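Local structure of hypothetical protein PH1789 (Pyrococcus horikoshii, 1WR2) at residues 4-9 against 205-210; 20-25 against 109-114; 55-60 against 85-90; 161-166 against 192-197. The protein is of unknown function but belongs to the ATP-grasp family, an alpha+beta fold with two antiparallel sheets. All blocks are in the same frame, centred on the assembly; numbering follows the deposited sequence.

Interaction 1 (4-9 against 205-210); sequences EAVRVI and KDYIKE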
loop_
_atom_site.group_PDB
_atom_site.type_symbol
_atom_site.label_atom_id
_atom_site.label_comp_id
_atom_site.label_asym_id
_atom_site.label_seq_id
_atom_site.Cartn_x
_atom_site.Cartn_y
_atom_site.Cartn_z
ATOM N N GLU A 4 -16.345 -7.189 4.902
ATOM C CA GLU A 4 -15.210 -6.754 5.714
ATOM C C GLU A 4 -14.671 -5.398 5.261
ATOM O O GLU A 4 -14.310 -4.558 6.085
ATOM C CB GLU A 4 -14.097 -7.806 5.667
ATOM C CG GLU A 4 -12.830 -7.437 6.445
ATOM C CD GLU A 4 -13.104 -6.987 7.876
ATOM O OE1 GLU A 4 -13.978 -7.587 8.543
ATOM O OE2 GLU A 4 -12.433 -6.040 8.341
ATOM N N ALA A 5 -14.627 -5.186 3.950
ATOM C CA ALA A 5 -14.132 -3.930 3.399
ATOM C C ALA A 5 -15.074 -2.788 3.753
ATOM O O ALA A 5 -14.638 -1.735 4.209
ATOM C CB ALA A 5 -13.988 -4.040 1.875
ATOM N N VAL A 6 -16.369 -3.006 3.542
ATOM C CA VAL A 6 -17.376 -1.994 3.840
ATOM C C VAL A 6 -17.378 -1.676 5.331
ATOM O O VAL A 6 -17.691 -0.559 5.743
ATOM C CB VAL A 6 -18.796 -2.477 3.430
ATOM C CG1 VAL A 6 -19.838 -1.441 3.833
ATOM C CG2 VAL A 6 -18.852 -2.719 1.931
ATOM N N ARG A 7 -17.016 -2.669 6.134
ATOM C CA ARG A 7 -16.981 -2.517 7.583
ATOM C C ARG A 7 -15.862 -1.560 7.985
ATOM O O ARG A 7 -16.092 -0.572 8.685
ATOM C CB ARG A 7 -16.754 -3.878 8.240
ATOM C CG ARG A 7 -17.246 -3.974 9.679
ATOM C CD ARG A 7 -16.313 -4.838 10.505
ATOM N NE ARG A 7 -15.108 -4.095 10.866
ATOM C CZ ARG A 7 -13.980 -4.653 11.292
ATOM N NH1 ARG A 7 -13.892 -5.970 11.407
ATOM N NH2 ARG A 7 -12.942 -3.890 11.610
ATOM N N VAL A 8 -14.648 -1.859 7.533
ATOM C CA VAL A 8 -13.499 -1.023 7.844
ATOM C C VAL A 8 -13.733 0.385 7.306
ATOM O O VAL A 8 -13.431 1.372 7.978
ATOM C CB VAL A 8 -12.205 -1.610 7.233
ATOM C CG1 VAL A 8 -10.997 -0.816 7.701
ATOM C CG2 VAL A 8 -12.064 -3.072 7.631
ATOM N N ILE A 9 -14.281 0.478 6.098
ATOM C CA ILE A 9 -14.560 1.777 5.492
ATOM C C ILE A 9 -15.571 2.570 6.324
ATOM O O ILE A 9 -15.316 3.718 6.700
ATOM C CB ILE A 9 -15.098 1.616 4.052
ATOM C CG1 ILE A 9 -13.973 1.131 3.131
ATOM C CG2 ILE A 9 -15.656 2.933 3.554
ATOM C CD1 ILE A 9 -14.410 0.853 1.708
ATOM N N LYS A 205 -17.148 1.670 -5.582
ATOM C CA LYS A 205 -17.094 2.949 -6.280
ATOM C C LYS A 205 -17.771 4.128 -5.580
ATOM O O LYS A 205 -17.379 5.279 -5.787
ATOM C CB LYS A 205 -17.622 2.817 -7.715
ATOM C CG LYS A 205 -19.022 2.270 -7.864
ATOM C CD LYS A 205 -19.429 2.331 -9.332
ATOM C CE LYS A 205 -20.680 1.512 -9.610
ATOM N NZ LYS A 205 -20.429 0.045 -9.442
ATOM N N ASP A 206 -18.773 3.866 -4.746
ATOM C CA ASP A 206 -19.434 4.965 -4.046
ATOM C C ASP A 206 -18.688 5.341 -2.768
ATOM O O ASP A 206 -18.947 6.389 -2.170
ATOM C CB ASP A 206 -20.881 4.599 -3.708
ATOM C CG ASP A 206 -21.778 4.603 -4.928
ATOM O OD1 ASP A 206 -21.815 5.634 -5.632
ATOM O OD2 ASP A 206 -22.445 3.576 -5.182
ATOM N N TYR A 207 -17.757 4.485 -2.362
ATOM C CA TYR A 207 -16.974 4.713 -1.154
ATOM C C TYR A 207 -15.620 5.371 -1.393
ATOM O O TYR A 207 -15.279 6.369 -0.751
ATOM C CB TYR A 207 -16.727 3.390 -0.429
ATOM C CG TYR A 207 -17.962 2.747 0.148
ATOM C CD1 TYR A 207 -18.636 3.325 1.225
ATOM C CD2 TYR A 207 -18.457 1.556 -0.378
ATOM C CE1 TYR A 207 -19.771 2.730 1.764
ATOM C CE2 TYR A 207 -19.592 0.955 0.151
ATOM C CZ TYR A 207 -20.243 1.545 1.221
ATOM O OH TYR A 207 -21.366 0.946 1.744
ATOM N N ILE A 208 -14.855 4.795 -2.315
ATOM C CA ILE A 208 -13.506 5.259 -2.625
ATOM C C ILE A 208 -13.374 6.366 -3.673
ATOM O O ILE A 208 -13.904 6.268 -4.779
ATOM C CB ILE A 208 -12.637 4.059 -3.061
ATOM C CG1 ILE A 208 -12.692 2.984 -1.978
ATOM C CG2 ILE A 208 -11.194 4.502 -3.333
ATOM C CD1 ILE A 208 -12.202 1.631 -2.435
ATOM N N LYS A 209 -12.662 7.426 -3.304
ATOM C CA LYS A 209 -12.412 8.543 -4.211
ATOM C C LYS A 209 -11.164 8.188 -5.017
ATOM O O LYS A 209 -11.169 8.233 -6.251
ATOM C CB LYS A 209 -12.170 9.822 -3.411
ATOM C CG LYS A 209 -11.880 11.058 -4.243
ATOM C CD LYS A 209 -11.690 12.275 -3.330
ATOM C CE LYS A 209 -11.470 13.562 -4.118
ATOM N NZ LYS A 209 -10.207 13.518 -4.902
ATOM N N GLU A 210 -10.094 7.832 -4.308
ATOM C CA GLU A 210 -8.845 7.454 -4.955
ATOM C C GLU A 210 -7.997 6.556 -4.065
ATOM O O GLU A 210 -8.224 6.455 -2.862
ATOM C CB GLU A 210 -8.053 8.703 -5.367
ATOM C CG GLU A 210 -7.898 9.743 -4.275
ATOM C CD GLU A 210 -7.215 11.000 -4.766
ATOM O OE1 GLU A 210 -7.685 11.593 -5.762
ATOM O OE2 GLU A 210 -6.208 11.401 -4.152
#

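Interaction 2 (20-25 against 109-114); sequences MVEYEA and GVLVAP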
loop_
_atom_site.group_PDB
_atom_site.type_symbol
_atom_site.label_atom_id
_atom_site.label_comp_id
_atom_site.label_asym_id
_atom_site.label_seq_id
_atom_site.Cartn_x
_atom_site.Cartn_y
_atom_site.Cartn_z
ATOM N N MET A 20 -7.632 6.985 4.933
ATOM C CA MET A 20 -7.381 5.772 5.698
ATOM C C MET A 20 -5.882 5.612 5.946
ATOM O O MET A 20 -5.068 5.896 5.064
ATOM C CB MET A 20 -7.886 4.547 4.931
ATOM C CG MET A 20 -9.347 4.603 4.551
ATOM S SD MET A 20 -9.913 3.054 3.807
ATOM C CE MET A 20 -10.129 2.041 5.265
ATOM N N VAL A 21 -5.514 5.154 7.141
ATOM C CA VAL A 21 -4.102 4.938 7.454
ATOM C C VAL A 21 -3.690 3.604 6.840
ATOM O O VAL A 21 -4.536 2.797 6.481
ATOM C CB VAL A 21 -3.841 4.941 8.988
ATOM C CG1 VAL A 21 -4.158 6.327 9.558
ATOM C CG2 VAL A 21 -4.682 3.888 9.665
ATOM N N GLU A 22 -2.391 3.378 6.713
ATOM C CA GLU A 22 -1.887 2.168 6.079
ATOM C C GLU A 22 -2.536 0.854 6.502
ATOM O O GLU A 22 -2.913 0.058 5.647
ATOM C CB GLU A 22 -0.371 2.063 6.269
ATOM C CG GLU A 22 0.276 0.938 5.475
ATOM C CD GLU A 22 1.790 0.916 5.625
ATOM O OE1 GLU A 22 2.363 1.910 6.129
ATOM O OE2 GLU A 22 2.405 -0.092 5.228
ATOM N N TYR A 23 -2.690 0.620 7.804
ATOM C CA TYR A 23 -3.267 -0.649 8.226
ATOM C C TYR A 23 -4.730 -0.778 7.853
ATOM O O TYR A 23 -5.190 -1.879 7.569
ATOM C CB TYR A 23 -3.050 -0.892 9.735
ATOM C CG TYR A 23 -3.998 -0.175 10.666
ATOM C CD1 TYR A 23 -5.300 -0.635 10.868
ATOM C CD2 TYR A 23 -3.593 0.968 11.351
ATOM C CE1 TYR A 23 -6.177 0.035 11.734
ATOM C CE2 TYR A 23 -4.455 1.642 12.213
ATOM C CZ TYR A 23 -5.743 1.173 12.398
ATOM O OH TYR A 23 -6.591 1.854 13.231
ATOM N N GLU A 24 -5.461 0.339 7.823
ATOM C CA GLU A 24 -6.888 0.299 7.466
ATOM C C GLU A 24 -7.042 0.038 5.974
ATOM O O GLU A 24 -7.920 -0.709 5.553
ATOM C CB GLU A 24 -7.579 1.622 7.805
ATOM C CG GLU A 24 -7.517 1.989 9.270
ATOM C CD GLU A 24 -7.992 3.405 9.532
ATOM O OE1 GLU A 24 -7.679 4.294 8.712
ATOM O OE2 GLU A 24 -8.662 3.626 10.560
ATOM N N ALA A 25 -6.197 0.685 5.177
ATOM C CA ALA A 25 -6.221 0.502 3.727
ATOM C C ALA A 25 -5.942 -0.968 3.414
ATOM O O ALA A 25 -6.674 -1.604 2.650
ATOM C CB ALA A 25 -5.163 1.388 3.071
ATOM N N GLY A 109 -1.364 3.935 16.695
ATOM C CA GLY A 109 -0.499 2.822 17.040
ATOM C C GLY A 109 0.679 2.740 16.093
ATOM O O GLY A 109 0.893 3.650 15.299
ATOM N N VAL A 110 1.448 1.659 16.176
ATOM C CA VAL A 110 2.607 1.481 15.314
ATOM C C VAL A 110 2.544 0.154 14.586
ATOM O O VAL A 110 2.370 -0.898 15.202
ATOM C CB VAL A 110 3.922 1.526 16.111
ATOM C CG1 VAL A 110 5.096 1.284 15.179
ATOM C CG2 VAL A 110 4.056 2.865 16.796
ATOM N N LEU A 111 2.684 0.205 13.271
ATOM C CA LEU A 111 2.636 -1.003 12.473
ATOM C C LEU A 111 3.998 -1.688 12.516
ATOM O O LEU A 111 5.037 -1.065 12.242
ATOM C CB LEU A 111 2.249 -0.650 11.029
ATOM C CG LEU A 111 1.615 -1.749 10.174
ATOM C CD1 LEU A 111 0.479 -2.402 10.946
ATOM C CD2 LEU A 111 1.096 -1.156 8.868
ATOM N N VAL A 112 3.993 -2.960 12.905
ATOM C CA VAL A 112 5.217 -3.754 12.962
ATOM C C VAL A 112 5.108 -4.695 11.773
ATOM O O VAL A 112 4.218 -5.543 11.735
ATOM C CB VAL A 112 5.306 -4.606 14.249
ATOM C CG1 VAL A 112 6.633 -5.338 14.288
ATOM C CG2 VAL A 112 5.139 -3.736 15.470
ATOM N N ALA A 113 6.004 -4.544 10.805
ATOM C CA ALA A 113 5.962 -5.368 9.612
ATOM C C ALA A 113 7.302 -6.021 9.324
ATOM O O ALA A 113 8.311 -5.705 9.946
ATOM C CB ALA A 113 5.536 -4.523 8.422
ATOM N N PRO A 114 7.327 -6.941 8.355
ATOM C CA PRO A 114 8.579 -7.613 8.019
ATOM C C PRO A 114 9.392 -6.854 6.975
ATOM O O PRO A 114 8.875 -5.975 6.272
ATOM C CB PRO A 114 8.101 -8.967 7.504
ATOM C CG PRO A 114 6.841 -8.578 6.747
ATOM C CD PRO A 114 6.176 -7.599 7.704
#

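Interaction 3 (55-60 against 85-90); sequences IGYPVV and EELKKK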
loop_
_atom_site.group_PDB
_atom_site.type_symbol
_atom_site.label_atom_id
_atom_site.label_comp_id
_atom_site.label_asym_id
_atom_site.label_seq_id
_atom_site.Cartn_x
_atom_site.Cartn_y
_atom_site.Cartn_z
ATOM N N ILE A 55 6.805 -12.190 14.253
ATOM C CA ILE A 55 7.094 -12.242 12.827
ATOM C C ILE A 55 8.578 -12.403 12.511
ATOM O O ILE A 55 8.939 -12.718 11.376
ATOM C CB ILE A 55 6.548 -10.996 12.091
ATOM C CG1 ILE A 55 7.302 -9.744 12.525
ATOM C CG2 ILE A 55 5.059 -10.839 12.380
ATOM C CD1 ILE A 55 6.873 -8.507 11.765
ATOM N N GLY A 56 9.428 -12.189 13.516
ATOM C CA GLY A 56 10.865 -12.339 13.337
ATOM C C GLY A 56 11.627 -11.122 12.836
ATOM O O GLY A 56 11.187 -10.442 11.908
ATOM N N TYR A 57 12.778 -10.849 13.448
ATOM C CA TYR A 57 13.616 -9.717 13.048
ATOM C C TYR A 57 14.386 -10.061 11.771
ATOM O O TYR A 57 14.616 -11.234 11.478
ATOM C CB TYR A 57 14.617 -9.362 14.155
ATOM C CG TYR A 57 14.015 -8.718 15.385
ATOM C CD1 TYR A 57 13.464 -9.488 16.409
ATOM C CD2 TYR A 57 14.003 -7.324 15.524
ATOM C CE1 TYR A 57 12.916 -8.881 17.554
ATOM C CE2 TYR A 57 13.460 -6.712 16.649
ATOM C CZ TYR A 57 12.920 -7.490 17.662
ATOM O OH TYR A 57 12.403 -6.872 18.779
ATOM N N PRO A 58 14.799 -9.046 10.996
ATOM C CA PRO A 58 14.601 -7.608 11.218
ATOM C C PRO A 58 13.192 -7.151 10.849
ATOM O O PRO A 58 12.551 -7.733 9.975
ATOM C CB PRO A 58 15.660 -6.982 10.320
ATOM C CG PRO A 58 15.662 -7.910 9.142
ATOM C CD PRO A 58 15.643 -9.276 9.808
ATOM N N VAL A 59 12.718 -6.099 11.507
ATOM C CA VAL A 59 11.379 -5.587 11.236
ATOM C C VAL A 59 11.383 -4.104 10.903
ATOM O O VAL A 59 12.410 -3.428 11.013
ATOM C CB VAL A 59 10.442 -5.807 12.441
ATOM C CG1 VAL A 59 10.424 -7.286 12.821
ATOM C CG2 VAL A 59 10.899 -4.957 13.621
ATOM N N VAL A 60 10.215 -3.619 10.500
ATOM C CA VAL A 60 9.988 -2.225 10.139
ATOM C C VAL A 60 8.963 -1.649 11.106
ATOM O O VAL A 60 8.013 -2.340 11.474
ATOM C CB VAL A 60 9.374 -2.111 8.720
ATOM C CG1 VAL A 60 8.889 -0.691 8.468
ATOM C CG2 VAL A 60 10.389 -2.511 7.679
ATOM N N GLU A 85 16.651 -3.984 21.439
ATOM C CA GLU A 85 17.194 -2.715 21.925
ATOM C C GLU A 85 16.983 -1.627 20.883
ATOM O O GLU A 85 16.590 -0.505 21.206
ATOM C CB GLU A 85 18.692 -2.843 22.226
ATOM C CG GLU A 85 19.050 -3.854 23.318
ATOM C CD GLU A 85 18.699 -5.289 22.944
ATOM O OE1 GLU A 85 19.101 -5.732 21.848
ATOM O OE2 GLU A 85 18.028 -5.974 23.749
ATOM N N GLU A 86 17.252 -1.964 19.628
ATOM C CA GLU A 86 17.086 -1.024 18.532
ATOM C C GLU A 86 15.610 -0.684 18.299
ATOM O O GLU A 86 15.279 0.437 17.920
ATOM C CB GLU A 86 17.715 -1.601 17.258
ATOM C CG GLU A 86 17.272 -0.924 15.971
ATOM C CD GLU A 86 18.237 -1.150 14.819
ATOM O OE1 GLU A 86 18.677 -2.307 14.614
ATOM O OE2 GLU A 86 18.544 -0.162 14.111
ATOM N N LEU A 87 14.727 -1.653 18.529
ATOM C CA LEU A 87 13.294 -1.426 18.350
ATOM C C LEU A 87 12.806 -0.437 19.405
ATOM O O LEU A 87 11.975 0.419 19.119
ATOM C CB LEU A 87 12.522 -2.757 18.461
ATOM C CG LEU A 87 11.049 -2.777 18.019
ATOM C CD1 LEU A 87 10.615 -4.208 17.704
ATOM C CD2 LEU A 87 10.179 -2.184 19.103
ATOM N N LYS A 88 13.336 -0.549 20.622
ATOM C CA LYS A 88 12.948 0.342 21.714
ATOM C C LYS A 88 13.357 1.780 21.432
ATOM O O LYS A 88 12.642 2.716 21.794
ATOM C CB LYS A 88 13.584 -0.104 23.035
ATOM C CG LYS A 88 13.091 -1.442 23.556
ATOM C CD LYS A 88 13.806 -1.826 24.851
ATOM C CE LYS A 88 13.246 -3.117 25.447
ATOM N NZ LYS A 88 14.004 -3.549 26.662
ATOM N N LYS A 89 14.506 1.957 20.787
ATOM C CA LYS A 89 14.994 3.295 20.480
ATOM C C LYS A 89 14.301 3.882 19.247
ATOM O O LYS A 89 14.021 5.079 19.198
ATOM C CB LYS A 89 16.519 3.273 20.294
ATOM C CG LYS A 89 17.025 2.721 18.963
ATOM C CD LYS A 89 18.521 2.394 19.048
ATOM C CE LYS A 89 19.214 2.453 17.690
ATOM N NZ LYS A 89 18.549 1.621 16.655
ATOM N N LYS A 90 14.019 3.044 18.253
ATOM C CA LYS A 90 13.339 3.517 17.049
ATOM C C LYS A 90 11.880 3.827 17.357
ATOM O O LYS A 90 11.256 4.656 16.698
ATOM C CB LYS A 90 13.445 2.478 15.935
ATOM C CG LYS A 90 14.850 2.362 15.378
ATOM C CD LYS A 90 15.334 3.718 14.893
ATOM C CE LYS A 90 16.816 3.693 14.540
ATOM N NZ LYS A 90 17.259 5.011 14.012
#

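Interaction 4 (161-166 against 192-197); sequences KDARKM and DMLLKV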
loop_
_atom_site.group_PDB
_atom_site.type_symbol
_atom_site.label_atom_id
_atom_site.label_comp_id
_atom_site.label_asym_id
_atom_site.label_seq_id
_atom_site.Cartn_x
_atom_site.Cartn_y
_atom_site.Cartn_z
ATOM N N LYS A 161 -7.950 -8.725 -20.616
ATOM C CA LYS A 161 -7.330 -8.214 -21.837
ATOM C C LYS A 161 -6.779 -6.819 -21.553
ATOM O O LYS A 161 -5.641 -6.505 -21.918
ATOM C CB LYS A 161 -8.353 -8.141 -22.974
ATOM C CG LYS A 161 -7.871 -7.362 -24.195
ATOM C CD LYS A 161 -8.964 -7.236 -25.249
ATOM C CE LYS A 161 -9.411 -8.606 -25.745
ATOM N NZ LYS A 161 -8.288 -9.357 -26.378
ATOM N N ASP A 162 -7.595 -5.985 -20.909
ATOM C CA ASP A 162 -7.182 -4.629 -20.553
ATOM C C ASP A 162 -5.913 -4.682 -19.705
ATOM O O ASP A 162 -4.939 -3.963 -19.967
ATOM C CB ASP A 162 -8.268 -3.916 -19.742
ATOM C CG ASP A 162 -9.498 -3.582 -20.560
ATOM O OD1 ASP A 162 -9.369 -3.346 -21.781
ATOM O OD2 ASP A 162 -10.597 -3.533 -19.967
ATOM N N ALA A 163 -5.939 -5.546 -18.691
ATOM C CA ALA A 163 -4.820 -5.713 -17.766
ATOM C C ALA A 163 -3.509 -6.106 -18.433
ATOM O O ALA A 163 -2.476 -5.484 -18.192
ATOM C CB ALA A 163 -5.181 -6.740 -16.701
ATOM N N ARG A 164 -3.535 -7.141 -19.264
ATOM C CA ARG A 164 -2.309 -7.577 -19.931
ATOM C C ARG A 164 -1.849 -6.518 -20.920
ATOM O O ARG A 164 -0.654 -6.283 -21.091
ATOM C CB ARG A 164 -2.535 -8.912 -20.653
ATOM C CG ARG A 164 -2.823 -10.046 -19.696
ATOM C CD ARG A 164 -3.050 -11.375 -20.387
ATOM N NE ARG A 164 -3.319 -12.398 -19.384
ATOM C CZ ARG A 164 -2.419 -12.849 -18.515
ATOM N NH1 ARG A 164 -1.175 -12.379 -18.534
ATOM N NH2 ARG A 164 -2.774 -13.741 -17.600
ATOM N N LYS A 165 -2.818 -5.866 -21.549
ATOM C CA LYS A 165 -2.541 -4.833 -22.524
ATOM C C LYS A 165 -1.910 -3.588 -21.879
ATOM O O LYS A 165 -0.871 -3.114 -22.337
ATOM C CB LYS A 165 -3.842 -4.475 -23.244
ATOM C CG LYS A 165 -3.689 -3.641 -24.507
ATOM C CD LYS A 165 -5.041 -3.520 -25.212
ATOM C CE LYS A 165 -5.003 -2.557 -26.391
ATOM N NZ LYS A 165 -6.353 -2.400 -26.997
ATOM N N MET A 166 -2.517 -3.063 -20.814
ATOM C CA MET A 166 -1.960 -1.865 -20.183
ATOM C C MET A 166 -0.573 -2.119 -19.588
ATOM O O MET A 166 0.203 -1.189 -19.382
ATOM C CB MET A 166 -2.915 -1.312 -19.115
ATOM C CG MET A 166 -3.087 -2.161 -17.882
ATOM S SD MET A 166 -4.450 -1.553 -16.860
ATOM C CE MET A 166 -3.797 0.040 -16.324
ATOM N N ASP A 192 -3.139 -10.232 -12.042
ATOM C CA ASP A 192 -4.064 -10.604 -10.982
ATOM C C ASP A 192 -4.328 -9.418 -10.043
ATOM O O ASP A 192 -5.469 -9.195 -9.626
ATOM C CB ASP A 192 -3.516 -11.797 -10.194
ATOM C CG ASP A 192 -4.525 -12.354 -9.198
ATOM O OD1 ASP A 192 -5.635 -12.748 -9.625
ATOM O OD2 ASP A 192 -4.208 -12.396 -7.992
ATOM N N MET A 193 -3.289 -8.649 -9.723
ATOM C CA MET A 193 -3.472 -7.493 -8.846
ATOM C C MET A 193 -4.360 -6.442 -9.486
ATOM O O MET A 193 -5.247 -5.893 -8.843
ATOM C CB MET A 193 -2.140 -6.856 -8.486
ATOM C CG MET A 193 -1.445 -7.518 -7.320
ATOM S SD MET A 193 -0.042 -6.530 -6.775
ATOM C CE MET A 193 1.176 -7.021 -8.003
ATOM N N LEU A 194 -4.123 -6.163 -10.762
ATOM C CA LEU A 194 -4.927 -5.177 -11.470
ATOM C C LEU A 194 -6.408 -5.570 -11.484
ATOM O O LEU A 194 -7.286 -4.723 -11.295
ATOM C CB LEU A 194 -4.405 -5.010 -12.906
ATOM C CG LEU A 194 -3.118 -4.196 -13.107
ATOM C CD1 LEU A 194 -2.607 -4.399 -14.543
ATOM C CD2 LEU A 194 -3.394 -2.705 -12.818
ATOM N N LEU A 195 -6.690 -6.851 -11.709
ATOM C CA LEU A 195 -8.080 -7.312 -11.750
ATOM C C LEU A 195 -8.725 -7.245 -10.369
ATOM O O LEU A 195 -9.893 -6.894 -10.241
ATOM C CB LEU A 195 -8.164 -8.742 -12.306
ATOM C CG LEU A 195 -7.778 -8.942 -13.779
ATOM C CD1 LEU A 195 -7.905 -10.417 -14.125
ATOM C CD2 LEU A 195 -8.678 -8.105 -14.694
ATOM N N LYS A 196 -7.964 -7.584 -9.335
ATOM C CA LYS A 196 -8.492 -7.526 -7.982
ATOM C C LYS A 196 -8.746 -6.076 -7.576
ATOM O O LYS A 196 -9.756 -5.770 -6.947
ATOM C CB LYS A 196 -7.533 -8.225 -7.006
ATOM C CG LYS A 196 -7.649 -9.757 -7.065
ATOM C CD LYS A 196 -6.643 -10.470 -6.171
ATOM C CE LYS A 196 -6.957 -11.969 -6.116
ATOM N NZ LYS A 196 -5.771 -12.783 -5.745
ATOM N N VAL A 197 -7.846 -5.167 -7.934
ATOM C CA VAL A 197 -8.086 -3.766 -7.592
ATOM C C VAL A 197 -9.305 -3.257 -8.344
ATOM O O VAL A 197 -10.119 -2.504 -7.802
ATOM C CB VAL A 197 -6.874 -2.870 -7.951
ATOM C CG1 VAL A 197 -7.254 -1.390 -7.810
ATOM C CG2 VAL A 197 -5.709 -3.205 -7.036
#

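Interaction 1 (4-9 against 205-210)
The packing of the N-terminal helix 3-14 against the connection that leads from helix 187-203 into strand 208-218 of the six-stranded antiparallel sheet turns on one aromatic ring, that of Tyr207, lying obliquely across Val6 and Ile9. These two residues are three apart on the helix, so their branches fall on the same flank and take different parts of the tyrosine. At the inner end Ile9 CG2 sits 3.8 Å from Tyr207 CD1, and Ile9 CD1 comes within 4.0 Å of Tyr207 CB. With CG1 beside the backbone N (chi1 -70°), Ile9 CG2 stands anti to that N and meets the ring, the long branch ending at Tyr207 CB. At the outer end Val6 CG1 lies 3.5 Å from Tyr207 OH and 4.0 Å from Tyr207 CZ, while its other methyl, Val6 CG2, stands 4.1 Å from Tyr207 CE2. The contact across the two segments is thus apolar, the phenol oxygen meeting a methyl group. Ile9 also packs on Leu204 and Leu234, and Met1 touches the tyrosine, which places the ring at the margin of a larger hydrophobic layer. The backbone of Tyr207 pairs with Lys235, and Lys209 and Glu210 both pair with Ile233, forming a classic beta bulge. The arrangement is a helix packed beside the entry to a bulged beta hairpin, strands 208-218 and 225-234, of the antiparallel sheet.

Interaction 2 (20-25 against 109-114)
Leu111 meets Glu22 at about a right angle and presents its other methyl to Tyr23, joining the start of helix 22-30 to strand 109-114 of the four-stranded antiparallel sheet in this ATP-grasp fold. The two branches of the leucine divide the work. Leu111 CD2 lies against the end of the glutamate, 3.9 Å from Glu22 CD and 4.0 Å from Glu22 OE2, whereas Leu111 CD1 approaches Tyr23 CB at 4.0 Å. Glu22 is extended, its CG anti to the backbone N (chi1 -172°), and this lays CG, CD and OE2 alongside Leu111 CD2. Three lysines grip the two oxygens of the buried acid: Lys26 and Lys62 pair with OE2 and Lys71 with OE1, although Asp229 also lies close to OE1. Tyr23 uses its CB in the contact, and its ring carries Glu24 CG over one face. Met64 of the neighbouring strand 59-64 touches both Glu22 and Tyr23, so the helix start rests on two strands. Val21, at the N-cap position, has its backbone N held by the side chain of Glu24: Glu24 OE1 accepts from its anti side at 2.8 Å from Val21 N, with an N-H...O angle of 164°.

Interaction 3 (55-60 against 85-90)
Helices 45-55 and 84-101 of this ATP-grasp family protein pack together with the four-stranded antiparallel sheet, and helix 84-101 meets the loop before strand 59-64 and its first residue, where Leu87 CD1 touches both Tyr57 and Val59. Leu87 CD1 lies 3.4 Å from Tyr57 OH and 3.9 Å from Tyr57 CE2, so it covers the outer end of the ring obliquely, the two side chains crossing at about a right angle. The same methyl reaches Val59 CG2 at 4.2 Å. On the leucine, CG stands anti to the backbone N (chi1 -168°), which swings the isobutyl group out from the helix. Leu45, Leu49 and Ala52 of helix 45-55 and Ile81 of strand 77-81 also pack on Leu87, so it is buried between a second helix and the sheet. Tyr57 itself touches Ala52, and the ring therefore lies at the border between the two helices. The chain reaches it through Gly56, which leaves helix 45-55 with positive phi (87°), and goes on through a cis peptide bond before Pro58. On the helix surface, Lys89 and Glu86 form a salt bridge one turn apart, a weak hydrogen bond with Lys89 NZ 3.1 Å from Glu86 OE2.

Interaction 4 (161-166 against 192-197)
With chi1 of -76°, Leu194 holds its CG anti to the carbonyl carbon and extends a methyl toward helix 160-168, while Met166, its CG set between the backbone N and the carbonyl carbon (chi1 68°), turns its chain to meet that methyl obliquely. Leu194 CD1 is the common point: it lies 4.0 Å from Met166 CG and 4.1 Å from Met166 SD. The third partner is Ala163, one turn earlier, whose CB stands 4.1 Å from Leu194 CD1 and whose backbone O is 3.8 Å from that same methyl. Leu195 adds a looser touch at the border, its CD2 lying 4.3 Å from Ala163 CB. The short alanine side chain allows the backbones to come near one another, CA to CA 6.3 Å at Ala163 and Leu194, as the two helix segments cross at 130° with their axes 9.3 Å apart. Behind the pair is the six-stranded sheet: Leu194 packs on Ile124 and Ile136, and Met166 on Phe138, so both helices share a sheet face. Along helix 187-203, Lys196 NZ bonds to the syn lone pair of Asp192 OD2, a salt bridge between residues one turn apart. Between the helices the chemistry is apolar, and the contact rests on the fit of methyl, methylene and thioether groups, which implies cohesion by burial and dispersion more than by directed bonds.

From the N terminus, helix 3-14 opens the loop that interaction 1 closes almost 200 residues later, and the other three contacts nest inside it. Interaction 2 opens next, at residues 20-25, and encloses interaction 3; interaction 4 follows both in series, and no loops cross. Interactions 2 and 3 share the four-stranded sheet, in which 59-64 and 109-114 are neighbours, with Ala113 O probably hydrogen-bonded to Val60 N. Interactions 1 and 4 belong to the six-stranded sheet side, joined in sequence by helix 187-203 and strand 208-218. Val8 packs on Met20 and Glu24, linking interactions 1 and 2, while interactions 3 and 4 are centred about 36 Å apart.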